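PDB 6FF1: CsoZ from Staphylococcus aureus, which probably acts as a copper metallochaperone, binding the metal through a small heavy-metal-associated domain and handing it on in copper homeostasis. Local coordinates for residues 1-15 with 36-48. Sequence-based numbering, arbitrary orientation. Where two conformers were deposited one is given.
With CA (calcium ion), chain B.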
loop_
_atom_site.group_PDB
_atom_site.type_symbol
_atom_site.label_atom_id
_atom_site.label_comp_id
_atom_site.label_asym_id
_atom_site.label_seq_id
_atom_site.Cartn_x
_atom_site.Cartn_y
_atom_site.Cartn_z
ATOM N N MET A 1 7.934 16.891 -2.407
ATOM C CA MET A 1 6.460 16.966 -2.696
ATOM C C MET A 1 5.914 15.550 -2.996
ATOM O O MET A 1 5.186 15.101 -2.158
ATOM C CB MET A 1 6.023 17.942 -3.698
ATOM C CG MET A 1 4.486 17.966 -3.768
ATOM S SD MET A 1 3.897 18.574 -5.355
ATOM C CE MET A 1 4.734 17.500 -6.531
ATOM N N ILE A 2 6.260 14.868 -4.119
ATOM C CA ILE A 2 5.967 13.437 -4.290
ATOM C C ILE A 2 6.958 12.584 -3.556
ATOM O O ILE A 2 8.139 12.775 -3.697
ATOM C CB ILE A 2 6.048 12.963 -5.764
ATOM C CG1 ILE A 2 5.120 13.716 -6.620
ATOM C CG2 ILE A 2 5.691 11.450 -5.847
ATOM C CD1 ILE A 2 3.695 13.360 -6.474
ATOM N N HIS A 3 6.459 11.706 -2.728
ATOM C CA HIS A 3 7.264 10.737 -1.978
ATOM C C HIS A 3 7.096 9.374 -2.602
ATOM O O HIS A 3 6.048 9.062 -3.182
ATOM C CB HIS A 3 6.784 10.689 -0.557
ATOM C CG HIS A 3 6.890 11.999 0.112
ATOM N ND1 HIS A 3 5.806 12.723 0.538
ATOM C CD2 HIS A 3 7.990 12.757 0.358
ATOM C CE1 HIS A 3 6.246 13.837 1.122
ATOM N NE2 HIS A 3 7.557 13.906 0.959
ATOM N N GLN A 4 8.138 8.556 -2.530
ATOM C CA GLN A 4 8.054 7.195 -2.940
ATOM C C GLN A 4 8.526 6.359 -1.784
ATOM O O GLN A 4 9.566 6.625 -1.184
ATOM C CB GLN A 4 8.886 6.919 -4.184
ATOM C CG GLN A 4 8.637 5.495 -4.710
ATOM C CD GLN A 4 9.050 5.223 -6.136
ATOM O OE1 GLN A 4 8.528 4.278 -6.755
ATOM N NE2 GLN A 4 9.966 6.042 -6.681
ATOM N N ASN A 5 7.782 5.314 -1.485
ATOM C CA ASN A 5 8.167 4.343 -0.454
ATOM C C ASN A 5 7.907 2.937 -0.924
ATOM O O ASN A 5 6.950 2.670 -1.694
ATOM C CB ASN A 5 7.341 4.505 0.808
ATOM C CG ASN A 5 7.731 5.622 1.671
ATOM O OD1 ASN A 5 7.492 6.778 1.378
ATOM N ND2 ASN A 5 8.338 5.274 2.814
ATOM N N THR A 6 8.739 2.042 -0.431
ATOM C CA THR A 6 8.468 0.603 -0.466
ATOM C C THR A 6 8.067 0.201 0.920
ATOM O O THR A 6 8.796 0.447 1.871
ATOM C CB THR A 6 9.670 -0.163 -0.959
ATOM O OG1 THR A 6 10.053 0.325 -2.244
ATOM C CG2 THR A 6 9.357 -1.660 -1.002
ATOM N N ILE A 7 6.891 -0.355 1.039
ATOM C CA ILE A 7 6.324 -0.822 2.284
ATOM C C ILE A 7 6.396 -2.331 2.284
ATOM O O ILE A 7 5.917 -2.968 1.311
ATOM C CB ILE A 7 4.895 -0.339 2.478
ATOM C CG1 ILE A 7 4.810 1.179 2.355
ATOM C CG2 ILE A 7 4.348 -0.864 3.769
ATOM C CD1 ILE A 7 3.398 1.719 2.249
ATOM N N TYR A 8 6.975 -2.907 3.318
ATOM C CA TYR A 8 7.216 -4.342 3.362
ATOM C C TYR A 8 6.144 -5.004 4.177
ATOM O O TYR A 8 6.093 -4.905 5.389
ATOM C CB TYR A 8 8.597 -4.622 3.933
ATOM C CG TYR A 8 9.694 -4.129 3.042
ATOM C CD1 TYR A 8 10.080 -2.776 3.063
ATOM C CD2 TYR A 8 10.325 -4.984 2.146
ATOM C CE1 TYR A 8 11.079 -2.321 2.222
ATOM C CE2 TYR A 8 11.349 -4.502 1.346
ATOM C CZ TYR A 8 11.703 -3.180 1.388
ATOM O OH TYR A 8 12.728 -2.711 0.572
ATOM N N THR A 9 5.192 -5.590 3.474
ATOM C CA THR A 9 4.021 -6.186 4.119
ATOM C C THR A 9 4.204 -7.667 4.329
ATOM O O THR A 9 5.067 -8.301 3.704
ATOM C CB THR A 9 2.732 -5.959 3.362
ATOM O OG1 THR A 9 2.675 -6.800 2.221
ATOM C CG2 THR A 9 2.575 -4.510 2.967
ATOM N N ALA A 10 3.321 -8.231 5.132
ATOM C CA ALA A 10 3.150 -9.650 5.302
ATOM C C ALA A 10 1.665 -9.920 5.381
ATOM O O ALA A 10 0.893 -9.116 5.941
ATOM C CB ALA A 10 3.865 -10.099 6.565
ATOM N N GLY A 11 1.273 -11.082 4.873
ATOM C CA GLY A 11 -0.098 -11.512 4.925
ATOM C C GLY A 11 -0.907 -11.468 3.661
ATOM O O GLY A 11 -1.975 -12.043 3.613
ATOM N N ILE A 12 -0.406 -10.816 2.618
ATOM C CA ILE A 12 -1.109 -10.712 1.380
ATOM C C ILE A 12 -0.784 -11.989 0.596
ATOM O O ILE A 12 0.369 -12.275 0.304
ATOM C CB ILE A 12 -0.742 -9.475 0.567
ATOM C CG1 ILE A 12 -0.927 -8.203 1.391
ATOM C CG2 ILE A 12 -1.484 -9.467 -0.742
ATOM C CD1 ILE A 12 -0.308 -6.983 0.705
ATOM N N GLU A 13 -1.825 -12.750 0.265
ATOM C CA GLU A 13 -1.651 -14.075 -0.294
ATOM C C GLU A 13 -2.396 -14.344 -1.568
ATOM O O GLU A 13 -1.961 -15.254 -2.282
ATOM C CB GLU A 13 -1.985 -15.125 0.747
ATOM C CG GLU A 13 -1.023 -15.098 1.902
ATOM C CD GLU A 13 -1.245 -16.063 3.023
ATOM O OE1 GLU A 13 -2.265 -16.729 3.064
ATOM O OE2 GLU A 13 -0.387 -16.141 3.901
ATOM N N THR A 14 -3.465 -13.644 -1.876
ATOM C CA THR A 14 -4.238 -13.972 -3.060
ATOM C C THR A 14 -4.295 -12.812 -4.006
ATOM O O THR A 14 -4.166 -11.634 -3.636
ATOM C CB THR A 14 -5.654 -14.374 -2.717
ATOM O OG1 THR A 14 -6.397 -13.241 -2.294
ATOM C CG2 THR A 14 -5.687 -15.495 -1.715
ATOM N N GLU A 15 -4.597 -13.114 -5.255
ATOM C CA GLU A 15 -4.799 -12.074 -6.255
ATOM C C GLU A 15 -5.945 -11.133 -5.910
ATOM O O GLU A 15 -5.835 -9.900 -6.136
ATOM C CB GLU A 15 -5.078 -12.687 -7.648
ATOM C CG GLU A 15 -3.861 -13.254 -8.263
ATOM C CD GLU A 15 -3.990 -13.559 -9.762
ATOM O OE1 GLU A 15 -5.127 -13.756 -10.226
ATOM O OE2 GLU A 15 -2.924 -13.658 -10.433
ATOM N N ILE A 36 1.892 -3.800 -6.025
ATOM C CA ILE A 36 2.015 -4.773 -4.995
ATOM C C ILE A 36 2.587 -6.050 -5.593
ATOM O O ILE A 36 2.034 -6.581 -6.528
ATOM C CB ILE A 36 0.729 -5.052 -4.326
ATOM C CG1 ILE A 36 0.118 -3.721 -3.809
ATOM C CG2 ILE A 36 0.912 -6.076 -3.230
ATOM C CD1 ILE A 36 -1.119 -3.860 -2.960
ATOM N N ASN A 37 3.694 -6.516 -5.039
ATOM C CA ASN A 37 4.318 -7.769 -5.443
ATOM C C ASN A 37 3.857 -8.846 -4.510
ATOM O O ASN A 37 4.194 -8.876 -3.324
ATOM C CB ASN A 37 5.810 -7.610 -5.426
ATOM C CG ASN A 37 6.570 -8.849 -5.888
ATOM O OD1 ASN A 37 6.251 -9.950 -5.515
ATOM N ND2 ASN A 37 7.647 -8.630 -6.600
ATOM N N ILE A 38 3.074 -9.798 -5.040
ATOM C CA ILE A 38 2.519 -10.815 -4.188
ATOM C C ILE A 38 3.551 -11.790 -3.638
ATOM O O ILE A 38 3.338 -12.376 -2.574
ATOM C CB ILE A 38 1.377 -11.566 -4.953
ATOM C CG1 ILE A 38 0.468 -12.326 -3.999
ATOM C CG2 ILE A 38 1.915 -12.465 -6.020
ATOM C CD1 ILE A 38 -0.747 -12.882 -4.696
ATOM N N ILE A 39 4.645 -11.980 -4.338
ATOM C CA ILE A 39 5.635 -12.925 -3.833
ATOM C C ILE A 39 6.379 -12.394 -2.603
ATOM O O ILE A 39 6.474 -13.069 -1.574
ATOM C CB ILE A 39 6.659 -13.290 -4.928
ATOM C CG1 ILE A 39 5.955 -14.003 -6.081
ATOM C CG2 ILE A 39 7.768 -14.158 -4.295
ATOM C CD1 ILE A 39 6.817 -14.189 -7.269
ATOM N N ASP A 40 6.839 -11.157 -2.705
ATOM C CA ASP A 40 7.633 -10.631 -1.658
ATOM C C ASP A 40 6.939 -9.673 -0.704
ATOM O O ASP A 40 7.540 -9.261 0.267
ATOM C CB ASP A 40 8.934 -10.082 -2.130
ATOM C CG ASP A 40 8.800 -8.902 -3.034
ATOM O OD1 ASP A 40 7.782 -8.197 -2.983
ATOM O OD2 ASP A 40 9.738 -8.663 -3.861
ATOM N N GLY A 41 5.681 -9.351 -0.972
ATOM C CA GLY A 41 4.920 -8.493 -0.113
ATOM C C GLY A 41 5.242 -7.023 -0.222
ATOM O O GLY A 41 4.685 -6.212 0.557
ATOM N N GLN A 42 6.042 -6.602 -1.143
ATOM C CA GLN A 42 6.415 -5.214 -1.252
ATOM C C GLN A 42 5.344 -4.430 -1.938
ATOM O O GLN A 42 4.913 -4.764 -3.043
ATOM C CB GLN A 42 7.718 -5.083 -2.025
ATOM C CG GLN A 42 8.876 -5.658 -1.199
ATOM C CD GLN A 42 10.169 -5.641 -1.976
ATOM O OE1 GLN A 42 10.330 -4.821 -2.859
ATOM N NE2 GLN A 42 11.089 -6.522 -1.616
ATOM N N VAL A 43 4.983 -3.318 -1.292
ATOM C CA VAL A 43 4.019 -2.379 -1.811
ATOM C C VAL A 43 4.765 -1.129 -2.115
ATOM O O VAL A 43 5.316 -0.478 -1.205
ATOM C CB VAL A 43 2.902 -2.130 -0.781
ATOM C CG1 VAL A 43 1.962 -1.034 -1.244
ATOM C CG2 VAL A 43 2.168 -3.403 -0.460
ATOM N N THR A 44 4.893 -0.774 -3.373
ATOM C CA THR A 44 5.564 0.468 -3.756
ATOM C C THR A 44 4.539 1.497 -4.083
ATOM O O THR A 44 3.597 1.224 -4.842
ATOM C CB THR A 44 6.515 0.339 -4.962
ATOM O OG1 THR A 44 5.817 -0.193 -6.091
ATOM C CG2 THR A 44 7.682 -0.572 -4.608
ATOM N N VAL A 45 4.709 2.691 -3.536
ATOM C CA VAL A 45 3.703 3.721 -3.617
ATOM C C VAL A 45 4.389 5.044 -3.881
ATOM O O VAL A 45 5.385 5.353 -3.269
ATOM C CB VAL A 45 2.884 3.756 -2.345
ATOM C CG1 VAL A 45 2.019 2.591 -2.073
ATOM C CG2 VAL A 45 3.694 3.984 -1.128
ATOM N N SER A 46 3.786 5.855 -4.751
ATOM C CA SER A 46 4.149 7.243 -4.963
ATOM C C SER A 46 2.973 8.098 -4.562
ATOM O O SER A 46 1.820 7.837 -4.943
ATOM C CB SER A 46 4.479 7.513 -6.423
ATOM O OG SER A 46 5.565 6.740 -6.797
ATOM N N TYR A 47 3.239 9.089 -3.704
ATOM C CA TYR A 47 2.137 9.794 -3.097
ATOM C C TYR A 47 2.570 11.187 -2.633
ATOM O O TYR A 47 3.738 11.475 -2.461
ATOM C CB TYR A 47 1.624 9.030 -1.863
ATOM C CG TYR A 47 2.641 8.862 -0.775
ATOM C CD1 TYR A 47 3.513 7.827 -0.808
ATOM C CD2 TYR A 47 2.784 9.782 0.252
ATOM C CE1 TYR A 47 4.541 7.700 0.126
ATOM C CE2 TYR A 47 3.767 9.644 1.178
ATOM C CZ TYR A 47 4.629 8.596 1.135
ATOM O OH TYR A 47 5.617 8.505 2.113
ATOM N N GLU A 48 1.580 12.008 -2.417
ATOM C CA GLU A 48 1.743 13.351 -1.894
ATOM C C GLU A 48 0.601 13.684 -0.975
ATOM O O GLU A 48 -0.488 13.093 -1.050
ATOM C CB GLU A 48 1.821 14.385 -3.004
ATOM C CG GLU A 48 0.551 14.464 -3.835
ATOM C CD GLU A 48 0.687 15.419 -5.021
ATOM O OE1 GLU A 48 0.448 14.976 -6.156
ATOM O OE2 GLU A 48 1.024 16.621 -4.826
HETATM CA CA CA B . -1.523 -17.719 5.266
HETATM O O HOH W 1 5.815 4.171 -7.335
HETATM O O HOH W 2 7.423 -7.479 2.393
HETATM O O HOH W 3 2.714 -11.054 -0.179
HETATM O O HOH W 4 0.372 -16.951 6.602
#
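Tyr47 reaches across the strand pair to two residues of strand 3-10 at once. Its chi1 of 61° puts CG between its own backbone N and carbonyl carbon, and from there the ring passes over the neighbouring strand. His3 CB sits over one face, 3.8 Å from the centroid of the Tyr47 ring in a CH-pi contact. At the ring edge Tyr47 OH donates to Asn5 OD1 (2.7 Å). That donor stands 45° out of the amide's carbonyl plane, a short bond off the lone-pair direction. Ile56 of helix 53-62 also packs on Tyr47.

Strands 3-10 and 42-47 run antiparallel, with paired backbone bonds at His3-Tyr47, Asn5-Val45 and Ile7-Val43; in the last, Ile7 N donates to Val43 O at 2.7 Å and Val43 N returns a bond to Ile7 O. At the far end Gly41 O is gripped twice by Thr9, from N above its carbonyl plane and from OG1 (2.7 Å) on a lone pair, while Thr9 CG2 rests on Val43 CG2 (3.6 Å).

Beyond the strands, Ile38 holds CG1 anti to its backbone N (chi1 -162°). The extended chain brings CD1 to within 3.6 Å of Glu13 O and also against Thr14 C, on the backbone leading into helix 15-26. A water bridges Ile12 O and Ile38 O, and Glu13 chelates a calcium ion through both carboxylate oxygens. Strands 3-10 and 42-47 are the central pair of the four-stranded antiparallel sheet, order 2-3-1-4, of the ferredoxin-like βαββαβ fold of heavy-metal-associated domains.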